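Side-chain contacts in glycosyl hydrolase family 2, TIM barrel domain protein (Faecalibacterium prausnitzii A2-165, PDB 6ED2), which is a gut bacterial family 2 glycosyl hydrolase, a beta-glucuronidase that probably cleaves glucuronic acid from glucuronide conjugates: residues A[47-52]-A[59-64]; A[335-340]-A[361-366]. All blocks are in the same frame, centred on the assembly; numbering follows the deposited sequence.

Interaction 1: A[47-52]-A[59-64]; sequences RFSFDP and AGWALD
In the beta-sandwich sugar-binding domain of this family 2 glycosidase, Trp61 lays the six-membered end of its indole against Ser49, Phe50 and Asp51 on strand 38-51, which pairs with strands 69-73 and 92-101. The Trp61 residue follows the short helix 56-59, which closes at Gly60 in a Schellman motif whose positive phi suits a residue without a side chain. From there CG of Trp61 stands anti to its own carbonyl carbon (chi1 -67°), and the broad indole bridges backbones whose closest CA atoms, those of Ser49 and Trp61, are 9.5 Å apart. CZ3 does most of the touching. The ring edge meets Phe50 O in the plane of the indole, CZ3 to O 3.4 Å, a position where the slightly positive C-H edge probably suits a carbonyl oxygen. Over one face comes Asp51, with CB 3.6 Å from CZ3 and OD2 4.0 Å above the indole plane, offset toward the rim; carboxylate and ring are turned 26° apart. That buried carboxylate is held by the main chain and a second indole: OD1 accepts from Lys55 N, while OD2 accepts from Gly56 N and Trp94 NE1. With an alanine here, CB would keep its contact, but those three N-H groups would probably lose their acceptor and the Trp61 face the carboxylate over it. Trp94, on the adjoining strand 92-101, also meets the Trp61 ring. Phe50 turns its own side chain away from Trp61, and its ring receives CE2 of Phe48 over the centre. Small and polar, Ser49 fits beside the indole, with OG 3.7 Å from CZ3 in an oblique approach, and that hydroxyl donates to Phe50 O at 3.0 Å, tilted 30° from the carbonyl plane.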
loop_
_atom_site.group_PDB
_atom_site.type_symbol
_atom_site.label_atom_id
_atom_site.label_comp_id
_atom_site.label_asym_id
_atom_site.label_seq_id
_atom_site.Cartn_x
_atom_site.Cartn_y
_atom_site.Cartn_z
ATOM N N ARG A 47 29.032 23.527 -4.510
ATOM C CA ARG A 47 28.136 24.435 -5.207
ATOM C C ARG A 47 27.809 23.865 -6.586
ATOM O O ARG A 47 28.555 23.061 -7.148
ATOM C CB ARG A 47 28.755 25.833 -5.339
ATOM C CG ARG A 47 29.271 26.452 -4.037
ATOM C CD ARG A 47 28.206 26.476 -2.938
ATOM N NE ARG A 47 27.012 27.238 -3.331
ATOM C CZ ARG A 47 25.924 27.364 -2.569
ATOM N NH1 ARG A 47 25.871 26.778 -1.370
ATOM N NH2 ARG A 47 24.882 28.065 -3.008
ATOM N N PHE A 48 26.685 24.306 -7.136
ATOM C CA PHE A 48 26.112 23.668 -8.307
ATOM C C PHE A 48 25.299 24.696 -9.070
ATOM O O PHE A 48 24.583 25.496 -8.468
ATOM C CB PHE A 48 25.231 22.470 -7.894
ATOM C CG PHE A 48 24.517 21.777 -9.044
ATOM C CD1 PHE A 48 25.009 20.587 -9.559
ATOM C CD2 PHE A 48 23.318 22.278 -9.558
ATOM C CE1 PHE A 48 24.337 19.911 -10.596
ATOM C CE2 PHE A 48 22.650 21.618 -10.593
ATOM C CZ PHE A 48 23.163 20.421 -11.104
ATOM N N SER A 49 25.401 24.659 -10.396
ATOM C CA SER A 49 24.568 25.510 -11.222
ATOM C C SER A 49 24.251 24.790 -12.522
ATOM O O SER A 49 25.142 24.199 -13.138
ATOM C CB SER A 49 25.255 26.846 -11.527
ATOM O OG SER A 49 24.348 27.674 -12.219
ATOM N N PHE A 50 22.981 24.832 -12.922
ATOM C CA PHE A 50 22.618 24.489 -14.290
ATOM C C PHE A 50 23.160 25.553 -15.242
ATOM O O PHE A 50 23.329 26.717 -14.870
ATOM C CB PHE A 50 21.096 24.381 -14.437
ATOM C CG PHE A 50 20.472 23.284 -13.606
ATOM C CD1 PHE A 50 20.752 21.951 -13.868
ATOM C CD2 PHE A 50 19.597 23.584 -12.563
ATOM C CE1 PHE A 50 20.182 20.935 -13.101
ATOM C CE2 PHE A 50 19.016 22.562 -11.791
ATOM C CZ PHE A 50 19.307 21.242 -12.067
ATOM N N ASP A 51 23.423 25.147 -16.486
ATOM C CA ASP A 51 23.938 26.039 -17.534
ATOM C C ASP A 51 23.139 25.801 -18.812
ATOM O O ASP A 51 23.653 25.234 -19.783
ATOM C CB ASP A 51 25.433 25.787 -17.755
ATOM C CG ASP A 51 26.112 26.831 -18.665
ATOM O OD1 ASP A 51 25.447 27.751 -19.213
ATOM O OD2 ASP A 51 27.349 26.702 -18.826
ATOM N N PRO A 52 21.864 26.207 -18.840
ATOM C CA PRO A 52 21.011 25.834 -19.986
ATOM C C PRO A 52 21.422 26.497 -21.287
ATOM O O PRO A 52 21.133 25.960 -22.364
ATOM C CB PRO A 52 19.607 26.276 -19.547
ATOM C CG PRO A 52 19.854 27.354 -18.549
ATOM C CD PRO A 52 21.106 26.935 -17.808
ATOM N N ALA A 59 31.650 32.853 -20.234
ATOM C CA ALA A 59 31.264 33.844 -19.238
ATOM C C ALA A 59 32.138 33.817 -17.992
ATOM O O ALA A 59 31.951 34.668 -17.126
ATOM C CB ALA A 59 29.799 33.662 -18.835
ATOM N N GLY A 60 33.081 32.889 -17.876
ATOM C CA GLY A 60 33.979 32.869 -16.732
ATOM C C GLY A 60 33.499 32.101 -15.518
ATOM O O GLY A 60 34.011 32.343 -14.416
ATOM N N TRP A 61 32.552 31.168 -15.679
ATOM C CA TRP A 61 32.038 30.406 -14.536
ATOM C C TRP A 61 33.100 29.531 -13.885
ATOM O O TRP A 61 32.961 29.174 -12.708
ATOM C CB TRP A 61 30.868 29.509 -14.951
ATOM C CG TRP A 61 29.631 30.228 -15.355
ATOM C CD1 TRP A 61 29.528 31.526 -15.771
ATOM C CD2 TRP A 61 28.301 29.686 -15.386
ATOM N NE1 TRP A 61 28.212 31.824 -16.060
ATOM C CE2 TRP A 61 27.440 30.713 -15.832
ATOM C CE3 TRP A 61 27.757 28.429 -15.083
ATOM C CZ2 TRP A 61 26.064 30.524 -15.987
ATOM C CZ3 TRP A 61 26.384 28.240 -15.240
ATOM C CH2 TRP A 61 25.554 29.286 -15.683
ATOM N N ALA A 62 34.142 29.143 -14.622
ATOM C CA ALA A 62 35.211 28.363 -14.005
ATOM C C ALA A 62 35.966 29.161 -12.946
ATOM O O ALA A 62 36.618 28.562 -12.081
ATOM C CB ALA A 62 36.183 27.859 -15.070
ATOM N N LEU A 63 35.893 30.494 -13.000
ATOM C CA LEU A 63 36.500 31.359 -11.996
ATOM C C LEU A 63 35.552 31.642 -10.836
ATOM O O LEU A 63 35.994 31.701 -9.685
ATOM C CB LEU A 63 36.952 32.672 -12.634
ATOM C CG LEU A 63 38.086 32.542 -13.647
ATOM C CD1 LEU A 63 38.133 33.756 -14.565
ATOM C CD2 LEU A 63 39.397 32.355 -12.921
ATOM N N ASP A 64 34.261 31.829 -11.110
ATOM C CA ASP A 64 33.241 31.716 -10.072
ATOM C C ASP A 64 31.878 31.554 -10.724
ATOM O O ASP A 64 31.587 32.190 -11.742
ATOM C CB ASP A 64 33.210 32.922 -9.114
ATOM C CG ASP A 64 32.998 32.502 -7.646
ATOM O OD1 ASP A 64 33.959 32.626 -6.854
ATOM O OD2 ASP A 64 31.890 32.032 -7.281
#

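Interaction 2: A[335-340]-A[361-366]; sequences PTVKRD and EEIYQM
Val337 presses its two methyls against CG1 of Ile363, CG2 at 3.9 Å and CG1 at 4.0 Å, where the helices of a TIM barrel lie side by side. With CG1 of Val337 anti to the backbone N (chi1 173°), both branches of this compact residue are brought to bear on one partner carbon. Met366 supplies the other half of the contact. Its chain slides past Val337 in the opposite direction, setting SD 4.1 Å from Val337 CG1, and bends at its later torsions to carry the sulfur onto the neighbouring backbone, where SD lies 4.0 Å from Lys338 CA. A long, flexible, unbranched side chain can follow such a surface, while the beta-branched valine and isoleucine fill the narrower gap. The aliphatic part of Lys338 closes the margin, its CD 4.2 Å from CE of Met366, although the side chain of Lys338 sets out away from segment 361-366. Both the methionine and the lysine face a second subunit: Lys338 NZ donates to Ser70 O of that subunit, and the same Ser70 packs on Met366. Phe341, one turn further along helix 334-347, touches both Ile363 and Met366 and extends the apolar seam. Asp340 ties helix 334-347 to Arg321 and Arg606 by salt bridges, while the Tyr364 OH hydrogen bond ties helix 361-370 to Asp376 of strand 373-377. The segment axes approach to 10.7 Å and run broadly parallel, 34° apart, as expected of successive helices in this fold. In chain order, helix 334-347 joins parallel strands 312-320 and 351-353, and helix 361-370 joins strands 351-353 and 373-377, making two consecutive beta-alpha-beta crossovers.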
loop_
_atom_site.group_PDB
_atom_site.type_symbol
_atom_site.label_atom_id
_atom_site.label_comp_id
_atom_site.label_asym_id
_atom_site.label_seq_id
_atom_site.Cartn_x
_atom_site.Cartn_y
_atom_site.Cartn_z
ATOM N N PRO A 335 26.288 2.696 3.651
ATOM C CA PRO A 335 25.269 1.958 4.424
ATOM C C PRO A 335 24.366 1.120 3.539
ATOM O O PRO A 335 24.105 -0.047 3.862
ATOM C CB PRO A 335 24.512 3.075 5.164
ATOM C CG PRO A 335 25.580 4.129 5.368
ATOM C CD PRO A 335 26.322 4.121 4.026
ATOM N N THR A 336 23.903 1.672 2.410
ATOM C CA THR A 336 23.104 0.874 1.477
ATOM C C THR A 336 23.899 -0.315 0.949
ATOM O O THR A 336 23.359 -1.423 0.821
ATOM C CB THR A 336 22.619 1.732 0.308
ATOM O OG1 THR A 336 21.934 2.886 0.799
ATOM C CG2 THR A 336 21.683 0.927 -0.574
ATOM N N VAL A 337 25.192 -0.105 0.655
ATOM C CA VAL A 337 26.032 -1.190 0.147
ATOM C C VAL A 337 26.143 -2.312 1.174
ATOM O O VAL A 337 26.002 -3.501 0.842
ATOM C CB VAL A 337 27.417 -0.653 -0.258
ATOM C CG1 VAL A 337 28.336 -1.804 -0.631
ATOM C CG2 VAL A 337 27.290 0.338 -1.436
ATOM N N LYS A 338 26.395 -1.955 2.440
ATOM C CA LYS A 338 26.473 -2.966 3.491
ATOM C C LYS A 338 25.159 -3.725 3.607
ATOM O O LYS A 338 25.138 -4.958 3.633
ATOM C CB LYS A 338 26.835 -2.309 4.826
ATOM C CG LYS A 338 26.828 -3.260 6.030
ATOM C CD LYS A 338 28.050 -4.161 6.022
ATOM C CE LYS A 338 27.913 -5.283 7.011
ATOM N NZ LYS A 338 29.080 -6.185 6.978
ATOM N N ARG A 339 24.047 -2.997 3.675
ATOM C CA ARG A 339 22.740 -3.643 3.761
ATOM C C ARG A 339 22.502 -4.568 2.567
ATOM O O ARG A 339 21.992 -5.683 2.729
ATOM C CB ARG A 339 21.650 -2.570 3.855
ATOM C CG ARG A 339 20.224 -3.077 3.709
ATOM C CD ARG A 339 19.754 -3.836 4.939
ATOM N NE ARG A 339 18.322 -4.126 4.840
ATOM C CZ ARG A 339 17.649 -4.886 5.698
ATOM N NH1 ARG A 339 18.276 -5.443 6.726
ATOM N NH2 ARG A 339 16.348 -5.093 5.529
ATOM N N ASP A 340 22.885 -4.133 1.363
ATOM C CA ASP A 340 22.651 -4.964 0.175
ATOM C C ASP A 340 23.422 -6.282 0.265
ATOM O O ASP A 340 22.871 -7.356 -0.015
ATOM C CB ASP A 340 23.020 -4.193 -1.100
ATOM C CG ASP A 340 22.039 -3.048 -1.411
ATOM O OD1 ASP A 340 21.047 -2.877 -0.661
ATOM O OD2 ASP A 340 22.248 -2.307 -2.402
ATOM N N GLU A 361 34.103 1.380 -7.049
ATOM C CA GLU A 361 35.104 0.420 -6.591
ATOM C C GLU A 361 34.731 -0.193 -5.247
ATOM O O GLU A 361 34.996 -1.378 -5.008
ATOM C CB GLU A 361 36.482 1.096 -6.492
ATOM C CG GLU A 361 37.086 1.614 -7.809
ATOM C CD GLU A 361 36.745 3.071 -8.136
ATOM O OE1 GLU A 361 35.581 3.497 -7.926
ATOM O OE2 GLU A 361 37.647 3.798 -8.629
ATOM N N GLU A 362 34.121 0.603 -4.350
ATOM C CA GLU A 362 33.821 0.133 -2.996
ATOM C C GLU A 362 32.920 -1.101 -2.992
ATOM O O GLU A 362 33.019 -1.940 -2.089
ATOM C CB GLU A 362 33.173 1.271 -2.196
ATOM C CG GLU A 362 34.145 2.391 -1.837
ATOM C CD GLU A 362 34.333 3.426 -2.930
ATOM O OE1 GLU A 362 34.020 3.172 -4.130
ATOM O OE2 GLU A 362 34.811 4.523 -2.576
ATOM N N ILE A 363 32.038 -1.239 -3.984
ATOM C CA ILE A 363 31.188 -2.430 -4.052
ATOM C C ILE A 363 32.017 -3.683 -4.364
ATOM O O ILE A 363 31.757 -4.762 -3.815
ATOM C CB ILE A 363 30.059 -2.196 -5.075
ATOM C CG1 ILE A 363 29.107 -1.115 -4.546
ATOM C CG2 ILE A 363 29.307 -3.498 -5.390
ATOM C CD1 ILE A 363 28.181 -0.541 -5.588
ATOM N N TYR A 364 33.028 -3.571 -5.241
ATOM C CA TYR A 364 33.901 -4.717 -5.507
ATOM C C TYR A 364 34.745 -5.047 -4.289
ATOM O O TYR A 364 35.000 -6.227 -3.994
ATOM C CB TYR A 364 34.834 -4.450 -6.697
ATOM C CG TYR A 364 34.146 -4.034 -7.979
ATOM C CD1 TYR A 364 33.990 -4.941 -9.032
ATOM C CD2 TYR A 364 33.659 -2.737 -8.143
ATOM C CE1 TYR A 364 33.350 -4.561 -10.227
ATOM C CE2 TYR A 364 33.020 -2.350 -9.314
ATOM C CZ TYR A 364 32.881 -3.271 -10.367
ATOM O OH TYR A 364 32.250 -2.891 -11.528
ATOM N N GLN A 365 35.220 -4.012 -3.592
ATOM C CA GLN A 365 36.006 -4.245 -2.387
ATOM C C GLN A 365 35.199 -5.039 -1.367
ATOM O O GLN A 365 35.726 -5.950 -0.715
ATOM C CB GLN A 365 36.473 -2.909 -1.811
ATOM C CG GLN A 365 37.380 -2.108 -2.769
ATOM C CD GLN A 365 37.654 -0.686 -2.266
ATOM O OE1 GLN A 365 37.207 -0.300 -1.182
ATOM N NE2 GLN A 365 38.401 0.084 -3.042
ATOM N N MET A 366 33.903 -4.734 -1.243
ATOM C CA MET A 366 33.071 -5.484 -0.306
ATOM C C MET A 366 32.830 -6.901 -0.805
ATOM O O MET A 366 32.849 -7.850 -0.015
ATOM C CB MET A 366 31.736 -4.763 -0.063
ATOM C CG MET A 366 30.768 -5.578 0.822
ATOM S SD MET A 366 29.716 -4.657 1.991
ATOM C CE MET A 366 30.989 -3.891 3.001
#

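Overall arrangement
Interaction 1 belongs to the sugar-binding domain and interaction 2 to the TIM barrel; within one chain their centres are about 33 Å apart and their nearest atoms about 20 Å, without touching. The assembly links the same elements between chains. Ser70 and Pro72 of a second subunit pack on Lys338, and Ser70 also on Met366; both lie on strand 69-73, which in each chain pairs with strand 38-51 of interaction 1. Arg47, in turn, forms a long, weak ion pair with Glu369 of a second subunit, a residue on helix 361-370. Both contacts lie away from the magnesium site at Thr239 and Glu241.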